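Local coordinates for lipoprotein (Clostridium difficile, PDB 4OTE) that probably binds methionine outside the cell membrane for uptake by a transporter, and holds selenomethionine in this crystal, at residues Thr12-Gly17 with Ile171-Ala176; Tyr83-Ile88 with Gly235-Thr240; Ile7-Thr12 with Ile54-Phe59; His61-Lys66 with Asn194-Asn199. All coordinates share one frame; numbering follows the deposited sequence.

In the fold
All four contacts reach the selenomethionine, yet each does so from a different part of a two-lobed fold. Interaction 3 is a buried parallel strand pair inside the first sheet, held mainly by backbone bonds. Interaction 2 is also largely buried, but carries the chain beyond strand 76-84 toward the second sheet, so ladder bonds give way to apolar contacts along its length. Across the cleft, interaction 1 joins helix 13-22 to helix 173-176 through one hydroxyl and two waters; it shares T12 with interaction 3, and its I171 N probably hydrogen-bonds I88 O of interaction 2. Interaction 4 is only partly buried, and its aromatic and selenium contacts give way to a water-bridged outer side.

Interaction 1: residues Thr12-Gly17 with Ile171-Ala176; sequences TLVPGG and IDTTYA. With MSE (selenomethionine), chain C.
The hydroxyl of T174 is gripped from several directions where the beginnings of two helices, 13-22 and 173-176, meet across the ligand cleft of a binding-protein fold. T174 OG1 donates to V14 O at 2.7 Å, in the plane of that carbonyl, with a C=O...donor angle of 154°. The carbonyl belongs to the cis peptide leading into P15, whose CD lies near the same hydroxyl. Water 1 donates to T174 OG1 and also hydrogen-bonds T12 OG1, at 2.6 Å, while the selenomethionine amino group adds a weak bond of 3.5 Å from MSE N to T174 OG1. One hydroxyl thus couples the opening of helix 13-22 to the ligand. With OG1 of T174 set beside the backbone N (chi1 -69°), its CG2 is turned anti to that N and rests 3.6 Å from T12 CB. A second water spans the backbones, accepting from V14 N and donating to T174 O at 2.8 Å. On the ligand side D172 is held by Y42, and Y233 of helix 223-233 packs on V14 and P15. Apolar contact completes the join: V14 and T173 cross at about a right angle, bringing V14 CG1 to 4.1 Å from T173 CG2.

Interaction 2: residues Tyr83-Ile88 with Gly235-Thr240; sequences YVCPAI and GIVIPT. With MSE (selenomethionine), chain C.
A short antiparallel ladder joins the end of strand 76-84 to strand 238-239, just before the chain leaves the first sheet for strand 88-90 of the second. V84 and I238 form its hydrogen-bonded pair: V84 N donates to I238 O at 2.8 Å and I238 N returns a bond to V84 O at 2.9 Å, both close to straight. The neighbouring pair, Y83 with P239, is non-hydrogen-bonded, and there the CA of Y83 makes a C-H...O contact with I238 O.

The ring of Y83 and the side chain of V237 lie side by side, pointing the same way, with Y83 CD1 3.6 Å from V237 CG1. A first torsion of 48° sets CG of Y83 between the backbone N and the carbonyl carbon, which lays the ring along V237; P15, L19 and I229 from two helices pack around it. On the face of V84 and I238, the bent tip of I238 (chi2 88°) brings its CD1 to 3.6 Å from P86 CD, crossing the proline at about a right angle. Farther on, I88 CD1 meets I236 CG2 at 3.9 Å. Just before P86, C85 places its CB 3.7 Å from MSE O, while its SG touches V237. A chain segment that leaves one sheet, passes the ligand and enters the other is the interdomain crossover typical of substrate-binding proteins of the periplasmic-binding-protein type.

Interaction 3: residues Ile7-Thr12 with Ile54-Phe59; sequences IVVGAT and IDANLF. With MSE (selenomethionine), chain C.
Parallel strand pairing joins V8 and G10 to the run D55-L58, with the axes of strands 7-12 and 56-58 at 29°. Backbone bonds run from D55 N to V8 O (2.8 Å), G10 N to A56 O (2.9 Å) and L58 N to G10 O (2.9 Å). A side chain extends the ladder: D55 OD2 takes the N-H of V8 on its anti lone pair, at 2.9 Å and 174°. D55 is also a zinc ligand in crystals, though that zinc is not bound to this chain. Apolar contacts include V8 CG1 with I54 CG2 at 3.8 Å, while I54 CD1 lies 3.8 Å from G10 N. At the far end water 3 joins T12 OG1 to L58 O and water 1 donates to F59 O. F59 CD2 lies 3.7 Å from MSE CE. Helices 13-22 and 211-220 cover V9, A11, A56 and L58; helix 44-51 packs on I54 and N57, and strand 33-39 pairs with strand 6-12 on its other edge.

Interaction 4: residues His61-Lys66 with Asn194-Asn199; sequences HEPYLK and NDEYAN. With MSE (selenomethionine), chain C; ACT (acetate ion), chain S.
H61 and Y197 form the tightly packed part of this contact, an edge-to-face pair with centroids 5.2 Å apart and planes at 59°. Y197 CD1 sits over the centre of one imidazole face; the selenium of the ligand lies over the opposite face toward its rim, 3.6 Å from H61 NE2. H61 CB also lies 3.2 Å from A198 O. The Y64 ring adds a second wall, with MSE CE over the centre of one face. Outward, P63 CG meets Y197 CD1 at 3.9 Å, and the join turns looser and wetter: water 4 accepts from E62 N and donates to E196 O and A198 O, beside the exposed E196, in a contact without direct hydrogen bonds between the two segments. The imidazole nitrogens differ. H61 ND1 accepts a weak 3.3 Å capping bond from Y64 N at the N-cap of helix 62-72. H61 NE2 donates at 2.9 Å to ACT OXT of an acetate probably from the crystallisation liquor, an arrangement consistent with a neutral ring protonated on NE2.

Interaction 1: residues Thr12-Gly17 with Ile171-Ala176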
loop_
_atom_site.group_PDB
_atom_site.type_symbol
_atom_site.label_atom_id
_atom_site.label_comp_id
_atom_site.label_asym_id
_atom_site.label_seq_id
_atom_site.Cartn_x
_atom_site.Cartn_y
_atom_site.Cartn_z
ATOM N N THR A 12 -2.278 -9.352 -2.618
ATOM C CA THR A 12 -3.530 -8.616 -2.747
ATOM C C THR A 12 -3.770 -8.390 -4.238
ATOM O O THR A 12 -2.815 -8.246 -5.005
ATOM C CB THR A 12 -3.462 -7.279 -2.003
ATOM O OG1 THR A 12 -2.209 -6.644 -2.283
ATOM C CG2 THR A 12 -3.578 -7.506 -0.509
ATOM N N LEU A 13 -5.032 -8.382 -4.656
ATOM C CA LEU A 13 -5.345 -8.283 -6.083
ATOM C C LEU A 13 -4.702 -7.058 -6.727
ATOM O O LEU A 13 -4.047 -7.171 -7.765
ATOM C CB LEU A 13 -6.854 -8.248 -6.311
ATOM C CG LEU A 13 -7.312 -8.265 -7.778
ATOM C CD1 LEU A 13 -6.743 -9.459 -8.536
ATOM C CD2 LEU A 13 -8.833 -8.254 -7.857
ATOM N N VAL A 14 -4.883 -5.897 -6.104
ATOM C CA VAL A 14 -4.413 -4.638 -6.673
ATOM C C VAL A 14 -3.268 -4.063 -5.840
ATOM O O VAL A 14 -3.421 -3.878 -4.635
ATOM C CB VAL A 14 -5.555 -3.607 -6.749
ATOM C CG1 VAL A 14 -5.033 -2.256 -7.229
ATOM C CG2 VAL A 14 -6.663 -4.118 -7.656
ATOM N N PRO A 15 -2.115 -3.776 -6.474
ATOM C CA PRO A 15 -1.756 -4.013 -7.877
ATOM C C PRO A 15 -0.987 -5.316 -8.127
ATOM O O PRO A 15 -0.856 -5.735 -9.273
ATOM C CB PRO A 15 -0.861 -2.814 -8.208
ATOM C CG PRO A 15 -0.274 -2.387 -6.908
ATOM C CD PRO A 15 -1.074 -2.994 -5.783
ATOM N N GLY A 16 -0.488 -5.943 -7.069
ATOM C CA GLY A 16 0.445 -7.061 -7.201
ATOM C C GLY A 16 -0.127 -8.325 -7.813
ATOM O O GLY A 16 0.540 -8.987 -8.618
ATOM N N GLY A 17 -1.353 -8.671 -7.429
ATOM C CA GLY A 17 -2.002 -9.883 -7.924
ATOM C C GLY A 17 -2.185 -9.865 -9.431
ATOM O O GLY A 17 -1.779 -10.797 -10.126
ATOM N N ILE A 171 -7.320 6.339 1.672
ATOM C CA ILE A 171 -7.525 4.929 1.321
ATOM C C ILE A 171 -6.386 4.384 0.455
ATOM O O ILE A 171 -6.063 4.945 -0.602
ATOM C CB ILE A 171 -8.867 4.716 0.580
ATOM C CG1 ILE A 171 -10.025 5.358 1.352
ATOM C CG2 ILE A 171 -9.139 3.225 0.385
ATOM C CD1 ILE A 171 -11.374 5.226 0.679
ATOM N N ASP A 172 -5.789 3.283 0.910
ATOM C CA ASP A 172 -4.776 2.572 0.135
ATOM C C ASP A 172 -5.339 2.174 -1.222
ATOM O O ASP A 172 -6.495 1.768 -1.329
ATOM C CB ASP A 172 -4.305 1.309 0.867
ATOM C CG ASP A 172 -3.485 1.610 2.104
ATOM O OD1 ASP A 172 -3.561 2.747 2.616
ATOM O OD2 ASP A 172 -2.767 0.704 2.576
ATOM N N THR A 173 -4.513 2.269 -2.255
ATOM C CA THR A 173 -4.935 1.894 -3.599
ATOM C C THR A 173 -5.369 0.426 -3.641
ATOM O O THR A 173 -6.316 0.083 -4.353
ATOM C CB THR A 173 -3.841 2.237 -4.633
ATOM O OG1 THR A 173 -3.856 3.650 -4.852
ATOM C CG2 THR A 173 -4.057 1.525 -5.976
ATOM N N THR A 174 -4.701 -0.424 -2.853
ATOM C CA THR A 174 -5.092 -1.835 -2.707
ATOM C C THR A 174 -6.571 -2.004 -2.304
ATOM O O THR A 174 -7.223 -2.958 -2.721
ATOM C CB THR A 174 -4.169 -2.569 -1.700
ATOM O OG1 THR A 174 -2.856 -2.699 -2.256
ATOM C CG2 THR A 174 -4.690 -3.959 -1.362
ATOM N N TYR A 175 -7.094 -1.077 -1.505
ATOM C CA TYR A 175 -8.507 -1.098 -1.111
ATOM C C TYR A 175 -9.397 -0.245 -2.017
ATOM O O TYR A 175 -10.546 -0.607 -2.277
ATOM C CB TYR A 175 -8.656 -0.650 0.343
ATOM C CG TYR A 175 -8.228 -1.715 1.313
ATOM C CD1 TYR A 175 -9.169 -2.532 1.935
ATOM C CD2 TYR A 175 -6.883 -1.932 1.591
ATOM C CE1 TYR A 175 -8.784 -3.523 2.821
ATOM C CE2 TYR A 175 -6.487 -2.925 2.474
ATOM C CZ TYR A 175 -7.443 -3.716 3.088
ATOM O OH TYR A 175 -7.060 -4.703 3.966
ATOM N N ALA A 176 -8.865 0.873 -2.503
ATOM C CA ALA A 176 -9.646 1.823 -3.295
ATOM C C ALA A 176 -10.141 1.239 -4.619
ATOM O O ALA A 176 -11.325 1.360 -4.954
ATOM C CB ALA A 176 -8.835 3.087 -3.554
HETATM N N MSE C 301 -0.215 -0.713 -1.222
HETATM C CA MSE C 301 -0.068 -0.243 0.196
HETATM C C MSE C 301 0.603 1.086 0.190
HETATM O O MSE C 301 1.701 1.234 -0.356
HETATM O OXT MSE C 301 0.054 2.041 0.744
HETATM C CB MSE C 301 0.746 -1.200 1.066
HETATM C CG MSE C 301 0.742 -0.776 2.537
HETATM SE SE MSE C 301 1.952 -1.915 3.600
HETATM C CE MSE C 301 0.849 -3.534 3.574
HETATM O O HOH W 1 -1.332 -4.551 -0.934
HETATM O O HOH W 2 -6.596 -5.490 -3.709
#

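Interaction 2: residues Tyr83-Ile88 with Gly235-Thr240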
loop_
_atom_site.group_PDB
_atom_site.type_symbol
_atom_site.label_atom_id
_atom_site.label_comp_id
_atom_site.label_asym_id
_atom_site.label_seq_id
_atom_site.Cartn_x
_atom_site.Cartn_y
_atom_site.Cartn_z
ATOM N N TYR A 83 7.404 -0.576 -6.946
ATOM C CA TYR A 83 6.513 0.532 -7.249
ATOM C C TYR A 83 5.950 1.153 -5.978
ATOM O O TYR A 83 5.806 0.475 -4.954
ATOM C CB TYR A 83 5.361 0.059 -8.141
ATOM C CG TYR A 83 4.688 -1.204 -7.644
ATOM C CD1 TYR A 83 3.752 -1.163 -6.611
ATOM C CD2 TYR A 83 4.986 -2.437 -8.208
ATOM C CE1 TYR A 83 3.143 -2.320 -6.149
ATOM C CE2 TYR A 83 4.378 -3.599 -7.758
ATOM C CZ TYR A 83 3.459 -3.538 -6.731
ATOM O OH TYR A 83 2.861 -4.697 -6.284
ATOM N N VAL A 84 5.637 2.443 -6.061
ATOM C CA VAL A 84 5.032 3.175 -4.959
ATOM C C VAL A 84 3.537 3.320 -5.218
ATOM O O VAL A 84 3.113 3.431 -6.370
ATOM C CB VAL A 84 5.647 4.577 -4.812
ATOM C CG1 VAL A 84 5.250 5.186 -3.480
ATOM C CG2 VAL A 84 7.164 4.518 -4.929
ATOM N N CYS A 85 2.754 3.313 -4.143
ATOM C CA CYS A 85 1.317 3.481 -4.206
ATOM C C CYS A 85 0.960 4.620 -3.255
ATOM O O CYS A 85 0.519 4.373 -2.130
ATOM C CB CYS A 85 0.607 2.189 -3.778
ATOM S SG CYS A 85 0.991 0.728 -4.782
ATOM N N PRO A 86 1.174 5.876 -3.693
ATOM C CA PRO A 86 0.939 7.009 -2.805
ATOM C C PRO A 86 -0.472 6.989 -2.236
ATOM O O PRO A 86 -1.422 6.694 -2.961
ATOM C CB PRO A 86 1.117 8.226 -3.720
ATOM C CG PRO A 86 1.934 7.749 -4.862
ATOM C CD PRO A 86 1.595 6.303 -5.039
ATOM N N ALA A 87 -0.596 7.281 -0.944
ATOM C CA ALA A 87 -1.900 7.415 -0.309
ATOM C C ALA A 87 -2.684 8.514 -1.007
ATOM O O ALA A 87 -2.135 9.559 -1.337
ATOM C CB ALA A 87 -1.744 7.738 1.170
ATOM N N ILE A 88 -3.962 8.259 -1.248
ATOM C CA ILE A 88 -4.832 9.226 -1.896
ATOM C C ILE A 88 -5.981 9.564 -0.959
ATOM O O ILE A 88 -6.571 8.674 -0.341
ATOM C CB ILE A 88 -5.360 8.697 -3.248
ATOM C CG1 ILE A 88 -4.203 8.607 -4.250
ATOM C CG2 ILE A 88 -6.458 9.611 -3.795
ATOM C CD1 ILE A 88 -4.538 7.853 -5.517
ATOM N N GLY A 235 -0.510 6.603 -13.227
ATOM C CA GLY A 235 -0.267 7.679 -12.269
ATOM C C GLY A 235 -0.435 7.339 -10.802
ATOM O O GLY A 235 0.222 7.951 -9.963
ATOM N N ILE A 236 -1.302 6.380 -10.477
ATOM C CA ILE A 236 -1.565 6.039 -9.065
ATOM C C ILE A 236 -0.648 4.945 -8.518
ATOM O O ILE A 236 -0.486 4.831 -7.308
ATOM C CB ILE A 236 -3.053 5.686 -8.794
ATOM C CG1 ILE A 236 -3.470 4.377 -9.470
ATOM C CG2 ILE A 236 -3.954 6.824 -9.256
ATOM C CD1 ILE A 236 -4.802 3.852 -8.979
ATOM N N VAL A 237 -0.063 4.139 -9.398
ATOM C CA VAL A 237 1.010 3.221 -9.017
ATOM C C VAL A 237 2.223 3.579 -9.871
ATOM O O VAL A 237 2.154 3.502 -11.087
ATOM C CB VAL A 237 0.616 1.746 -9.231
ATOM C CG1 VAL A 237 1.739 0.816 -8.786
ATOM C CG2 VAL A 237 -0.672 1.423 -8.484
ATOM N N ILE A 238 3.318 3.991 -9.235
ATOM C CA ILE A 238 4.489 4.492 -9.963
ATOM C C ILE A 238 5.681 3.556 -9.792
ATOM O O ILE A 238 6.127 3.338 -8.671
ATOM C CB ILE A 238 4.904 5.906 -9.499
ATOM C CG1 ILE A 238 3.725 6.884 -9.616
ATOM C CG2 ILE A 238 6.090 6.409 -10.318
ATOM C CD1 ILE A 238 2.831 6.929 -8.400
ATOM N N PRO A 239 6.212 3.015 -10.908
ATOM C CA PRO A 239 7.390 2.140 -10.843
ATOM C C PRO A 239 8.613 2.840 -10.258
ATOM O O PRO A 239 8.795 4.035 -10.473
ATOM C CB PRO A 239 7.659 1.788 -12.314
ATOM C CG PRO A 239 6.396 2.093 -13.038
ATOM C CD PRO A 239 5.761 3.226 -12.298
ATOM N N THR A 240 9.428 2.093 -9.519
ATOM C CA THR A 240 10.701 2.595 -9.005
ATOM C C THR A 240 11.856 1.829 -9.650
ATOM O O THR A 240 12.855 1.532 -8.997
ATOM C CB THR A 240 10.792 2.466 -7.468
ATOM O OG1 THR A 240 10.717 1.087 -7.090
ATOM C CG2 THR A 240 9.669 3.234 -6.791
HETATM N N MSE C 301 -0.215 -0.713 -1.222
HETATM C CA MSE C 301 -0.068 -0.243 0.196
HETATM C C MSE C 301 0.603 1.086 0.190
HETATM O O MSE C 301 1.701 1.234 -0.356
HETATM O OXT MSE C 301 0.054 2.041 0.744
HETATM C CB MSE C 301 0.746 -1.200 1.066
HETATM C CG MSE C 301 0.742 -0.776 2.537
HETATM SE SE MSE C 301 1.952 -1.915 3.600
HETATM C CE MSE C 301 0.849 -3.534 3.574
#

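Interaction 3: residues Ile7-Thr12 with Ile54-Phe59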
loop_
_atom_site.group_PDB
_atom_site.type_symbol
_atom_site.label_atom_id
_atom_site.label_comp_id
_atom_site.label_asym_id
_atom_site.label_seq_id
_atom_site.Cartn_x
_atom_site.Cartn_y
_atom_site.Cartn_z
ATOM N N ILE A 7 5.973 -21.840 -8.651
ATOM C CA ILE A 7 6.186 -20.728 -7.735
ATOM C C ILE A 7 4.816 -20.263 -7.254
ATOM O O ILE A 7 3.954 -19.927 -8.062
ATOM C CB ILE A 7 6.931 -19.559 -8.412
ATOM C CG1 ILE A 7 8.178 -20.066 -9.141
ATOM C CG2 ILE A 7 7.336 -18.517 -7.379
ATOM C CD1 ILE A 7 8.911 -18.992 -9.918
ATOM N N VAL A 8 4.619 -20.272 -5.940
ATOM C CA VAL A 8 3.373 -19.839 -5.330
ATOM C C VAL A 8 3.621 -18.486 -4.671
ATOM O O VAL A 8 4.427 -18.382 -3.744
ATOM C CB VAL A 8 2.890 -20.854 -4.279
ATOM C CG1 VAL A 8 1.557 -20.426 -3.682
ATOM C CG2 VAL A 8 2.779 -22.243 -4.900
ATOM N N VAL A 9 2.943 -17.451 -5.160
ATOM C CA VAL A 9 3.085 -16.111 -4.602
ATOM C C VAL A 9 1.749 -15.637 -4.041
ATOM O O VAL A 9 0.732 -15.697 -4.730
ATOM C CB VAL A 9 3.589 -15.105 -5.657
ATOM C CG1 VAL A 9 3.910 -13.763 -5.008
ATOM C CG2 VAL A 9 4.820 -15.654 -6.368
ATOM N N GLY A 10 1.767 -15.177 -2.792
ATOM C CA GLY A 10 0.602 -14.564 -2.159
ATOM C C GLY A 10 0.538 -13.079 -2.465
ATOM O O GLY A 10 1.550 -12.394 -2.406
ATOM N N ALA A 11 -0.643 -12.568 -2.801
ATOM C CA ALA A 11 -0.766 -11.150 -3.132
ATOM C C ALA A 11 -2.179 -10.628 -2.972
ATOM O O ALA A 11 -3.151 -11.357 -3.158
ATOM C CB ALA A 11 -0.291 -10.898 -4.553
ATOM N N THR A 12 -2.278 -9.352 -2.618
ATOM C CA THR A 12 -3.530 -8.616 -2.747
ATOM C C THR A 12 -3.770 -8.390 -4.238
ATOM O O THR A 12 -2.815 -8.246 -5.005
ATOM C CB THR A 12 -3.462 -7.279 -2.003
ATOM O OG1 THR A 12 -2.209 -6.644 -2.283
ATOM C CG2 THR A 12 -3.578 -7.506 -0.509
ATOM N N ILE A 54 3.626 -20.286 0.982
ATOM C CA ILE A 54 3.914 -19.557 -0.252
ATOM C C ILE A 54 5.406 -19.253 -0.321
ATOM O O ILE A 54 6.070 -19.141 0.710
ATOM C CB ILE A 54 3.093 -18.243 -0.350
ATOM C CG1 ILE A 54 3.443 -17.280 0.793
ATOM C CG2 ILE A 54 1.602 -18.553 -0.346
ATOM C CD1 ILE A 54 2.597 -16.025 0.838
ATOM N N ASP A 55 5.927 -19.134 -1.539
ATOM C CA ASP A 55 7.349 -18.842 -1.759
ATOM C C ASP A 55 7.672 -17.374 -1.522
ATOM O O ASP A 55 8.799 -17.029 -1.174
ATOM C CB ASP A 55 7.749 -19.214 -3.183
ATOM C CG ASP A 55 7.635 -20.698 -3.447
ATOM O OD1 ASP A 55 8.326 -21.476 -2.756
ATOM O OD2 ASP A 55 6.859 -21.088 -4.340
ATOM N N ALA A 56 6.681 -16.514 -1.730
ATOM C CA ALA A 56 6.865 -15.078 -1.610
ATOM C C ALA A 56 5.512 -14.381 -1.523
ATOM O O ALA A 56 4.468 -14.998 -1.754
ATOM C CB ALA A 56 7.648 -14.556 -2.805
ATOM N N ASN A 57 5.522 -13.096 -1.185
ATOM C CA ASN A 57 4.307 -12.299 -1.297
ATOM C C ASN A 57 4.574 -10.916 -1.881
ATOM O O ASN A 57 5.706 -10.421 -1.847
ATOM C CB ASN A 57 3.518 -12.252 0.030
ATOM C CG ASN A 57 4.252 -11.524 1.155
ATOM O OD1 ASN A 57 4.833 -10.457 0.957
ATOM N ND2 ASN A 57 4.174 -12.078 2.362
ATOM N N LEU A 58 3.527 -10.325 -2.452
ATOM C CA LEU A 58 3.609 -9.012 -3.078
ATOM C C LEU A 58 2.436 -8.142 -2.629
ATOM O O LEU A 58 1.367 -8.155 -3.244
ATOM C CB LEU A 58 3.625 -9.156 -4.603
ATOM C CG LEU A 58 3.811 -7.866 -5.411
ATOM C CD1 LEU A 58 5.076 -7.132 -4.998
ATOM C CD2 LEU A 58 3.833 -8.167 -6.900
ATOM N N PHE A 59 2.635 -7.404 -1.541
ATOM C CA PHE A 59 1.581 -6.525 -1.011
ATOM C C PHE A 59 2.083 -5.355 -0.152
ATOM O O PHE A 59 1.353 -4.384 0.030
ATOM C CB PHE A 59 0.559 -7.345 -0.202
ATOM C CG PHE A 59 1.018 -7.693 1.189
ATOM C CD1 PHE A 59 1.977 -8.672 1.399
ATOM C CD2 PHE A 59 0.492 -7.030 2.291
ATOM C CE1 PHE A 59 2.404 -8.983 2.682
ATOM C CE2 PHE A 59 0.913 -7.334 3.574
ATOM C CZ PHE A 59 1.870 -8.313 3.771
HETATM N N MSE C 301 -0.215 -0.713 -1.222
HETATM C CA MSE C 301 -0.068 -0.243 0.196
HETATM C C MSE C 301 0.603 1.086 0.190
HETATM O O MSE C 301 1.701 1.234 -0.356
HETATM O OXT MSE C 301 0.054 2.041 0.744
HETATM C CB MSE C 301 0.746 -1.200 1.066
HETATM C CG MSE C 301 0.742 -0.776 2.537
HETATM SE SE MSE C 301 1.952 -1.915 3.600
HETATM C CE MSE C 301 0.849 -3.534 3.574
HETATM O O HOH W 1 -1.332 -4.551 -0.934
HETATM O O HOH W 3 -0.356 -6.062 -4.160
#

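Interaction 4: residues His61-Lys66 with Asn194-Asn199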
loop_
_atom_site.group_PDB
_atom_site.type_symbol
_atom_site.label_atom_id
_atom_site.label_comp_id
_atom_site.label_asym_id
_atom_site.label_seq_id
_atom_site.Cartn_x
_atom_site.Cartn_y
_atom_site.Cartn_z
ATOM N N HIS A 61 5.369 -2.705 1.730
ATOM C CA HIS A 61 6.659 -2.027 1.645
ATOM C C HIS A 61 7.542 -2.450 2.828
ATOM O O HIS A 61 7.077 -3.114 3.763
ATOM C CB HIS A 61 6.504 -0.495 1.552
ATOM C CG HIS A 61 5.524 0.098 2.517
ATOM N ND1 HIS A 61 5.668 0.004 3.884
ATOM C CD2 HIS A 61 4.405 0.837 2.309
ATOM C CE1 HIS A 61 4.670 0.636 4.478
ATOM N NE2 HIS A 61 3.889 1.150 3.544
ATOM N N GLU A 62 8.818 -2.084 2.775
ATOM C CA GLU A 62 9.791 -2.572 3.753
ATOM C C GLU A 62 9.512 -2.114 5.185
ATOM O O GLU A 62 9.709 -2.895 6.116
ATOM C CB GLU A 62 11.220 -2.203 3.343
ATOM C CG GLU A 62 12.285 -2.787 4.264
ATOM C CD GLU A 62 13.695 -2.598 3.745
ATOM O OE1 GLU A 62 13.906 -1.759 2.840
ATOM O OE2 GLU A 62 14.601 -3.292 4.250
ATOM N N PRO A 63 9.068 -0.852 5.370
ATOM C CA PRO A 63 8.735 -0.396 6.725
ATOM C C PRO A 63 7.646 -1.232 7.402
ATOM O O PRO A 63 7.755 -1.539 8.583
ATOM C CB PRO A 63 8.258 1.039 6.503
ATOM C CG PRO A 63 9.009 1.484 5.300
ATOM C CD PRO A 63 9.103 0.271 4.415
ATOM N N TYR A 64 6.616 -1.608 6.649
ATOM C CA TYR A 64 5.555 -2.464 7.171
ATOM C C TYR A 64 6.114 -3.830 7.541
ATOM O O TYR A 64 5.808 -4.359 8.607
ATOM C CB TYR A 64 4.431 -2.630 6.145
ATOM C CG TYR A 64 3.258 -3.411 6.681
ATOM C CD1 TYR A 64 2.232 -2.774 7.375
ATOM C CD2 TYR A 64 3.181 -4.790 6.511
ATOM C CE1 TYR A 64 1.157 -3.494 7.879
ATOM C CE2 TYR A 64 2.111 -5.516 7.007
ATOM C CZ TYR A 64 1.102 -4.865 7.682
ATOM O OH TYR A 64 0.046 -5.592 8.172
ATOM N N LEU A 65 6.935 -4.388 6.655
ATOM C CA LEU A 65 7.571 -5.679 6.895
ATOM C C LEU A 65 8.432 -5.639 8.162
ATOM O O LEU A 65 8.329 -6.523 9.008
ATOM C CB LEU A 65 8.405 -6.101 5.680
ATOM C CG LEU A 65 9.132 -7.451 5.767
ATOM C CD1 LEU A 65 9.235 -8.096 4.389
ATOM C CD2 LEU A 65 10.517 -7.312 6.397
ATOM N N LYS A 66 9.266 -4.614 8.296
ATOM C CA LYS A 66 10.117 -4.473 9.484
ATOM C C LYS A 66 9.293 -4.436 10.766
ATOM O O LYS A 66 9.664 -5.047 11.770
ATOM C CB LYS A 66 11.009 -3.228 9.387
ATOM C CG LYS A 66 12.216 -3.416 8.483
ATOM C CD LYS A 66 13.084 -2.169 8.418
ATOM C CE LYS A 66 14.294 -2.392 7.521
ATOM N NZ LYS A 66 15.080 -1.148 7.283
ATOM N N ASN A 194 7.619 8.666 -2.492
ATOM C CA ASN A 194 8.664 8.357 -1.529
ATOM C C ASN A 194 8.994 6.872 -1.645
ATOM O O ASN A 194 8.201 6.039 -1.224
ATOM C CB ASN A 194 8.183 8.707 -0.116
ATOM C CG ASN A 194 9.275 8.577 0.935
ATOM O OD1 ASN A 194 10.329 7.987 0.696
ATOM N ND2 ASN A 194 9.018 9.127 2.113
ATOM N N ASP A 195 10.152 6.545 -2.220
ATOM C CA ASP A 195 10.494 5.144 -2.511
ATOM C C ASP A 195 10.783 4.315 -1.255
ATOM O O ASP A 195 10.929 3.098 -1.333
ATOM C CB ASP A 195 11.645 5.042 -3.528
ATOM C CG ASP A 195 12.988 5.482 -2.968
ATOM O OD1 ASP A 195 13.045 5.978 -1.825
ATOM O OD2 ASP A 195 13.998 5.335 -3.688
ATOM N N GLU A 196 10.867 4.977 -0.102
ATOM C CA GLU A 196 10.910 4.284 1.184
ATOM C C GLU A 196 9.670 3.401 1.358
ATOM O O GLU A 196 9.734 2.349 1.995
ATOM C CB GLU A 196 11.006 5.295 2.332
ATOM C CG GLU A 196 11.290 4.677 3.695
ATOM C CD GLU A 196 11.401 5.712 4.806
ATOM O OE1 GLU A 196 11.810 6.861 4.523
ATOM O OE2 GLU A 196 11.083 5.371 5.966
ATOM N N TYR A 197 8.554 3.832 0.773
ATOM C CA TYR A 197 7.298 3.094 0.835
ATOM C C TYR A 197 6.994 2.318 -0.454
ATOM O O TYR A 197 5.842 1.973 -0.726
ATOM C CB TYR A 197 6.160 4.061 1.170
ATOM C CG TYR A 197 6.381 4.780 2.481
ATOM C CD1 TYR A 197 6.558 4.063 3.661
ATOM C CD2 TYR A 197 6.421 6.173 2.546
ATOM C CE1 TYR A 197 6.774 4.707 4.864
ATOM C CE2 TYR A 197 6.634 6.825 3.750
ATOM C CZ TYR A 197 6.804 6.084 4.905
ATOM O OH TYR A 197 7.015 6.708 6.110
ATOM N N ALA A 198 8.029 2.027 -1.237
ATOM C CA ALA A 198 7.862 1.219 -2.437
ATOM C C ALA A 198 7.438 -0.198 -2.048
ATOM O O ALA A 198 8.071 -0.831 -1.202
ATOM C CB ALA A 198 9.155 1.179 -3.236
ATOM N N ASN A 199 6.343 -0.673 -2.637
ATOM C CA ASN A 199 5.937 -2.061 -2.466
ATOM C C ASN A 199 6.963 -2.956 -3.139
ATOM O O ASN A 199 7.661 -2.532 -4.068
ATOM C CB ASN A 199 4.552 -2.317 -3.058
ATOM C CG ASN A 199 3.446 -1.621 -2.285
ATOM O OD1 ASN A 199 3.671 -0.598 -1.634
ATOM N ND2 ASN A 199 2.243 -2.171 -2.357
HETATM N N MSE C 301 -0.215 -0.713 -1.222
HETATM C CA MSE C 301 -0.068 -0.243 0.196
HETATM C C MSE C 301 0.603 1.086 0.190
HETATM O O MSE C 301 1.701 1.234 -0.356
HETATM O OXT MSE C 301 0.054 2.041 0.744
HETATM C CB MSE C 301 0.746 -1.200 1.066
HETATM C CG MSE C 301 0.742 -0.776 2.537
HETATM SE SE MSE C 301 1.952 -1.915 3.600
HETATM C CE MSE C 301 0.849 -3.534 3.574
HETATM C C ACT S . 1.386 3.720 2.380
HETATM O O ACT S . 0.293 4.039 1.860
HETATM O OXT ACT S . 1.514 2.747 3.154
HETATM C CH3 ACT S . 2.588 4.538 2.052
HETATM O O HOH W 4 9.922 -0.270 0.737
#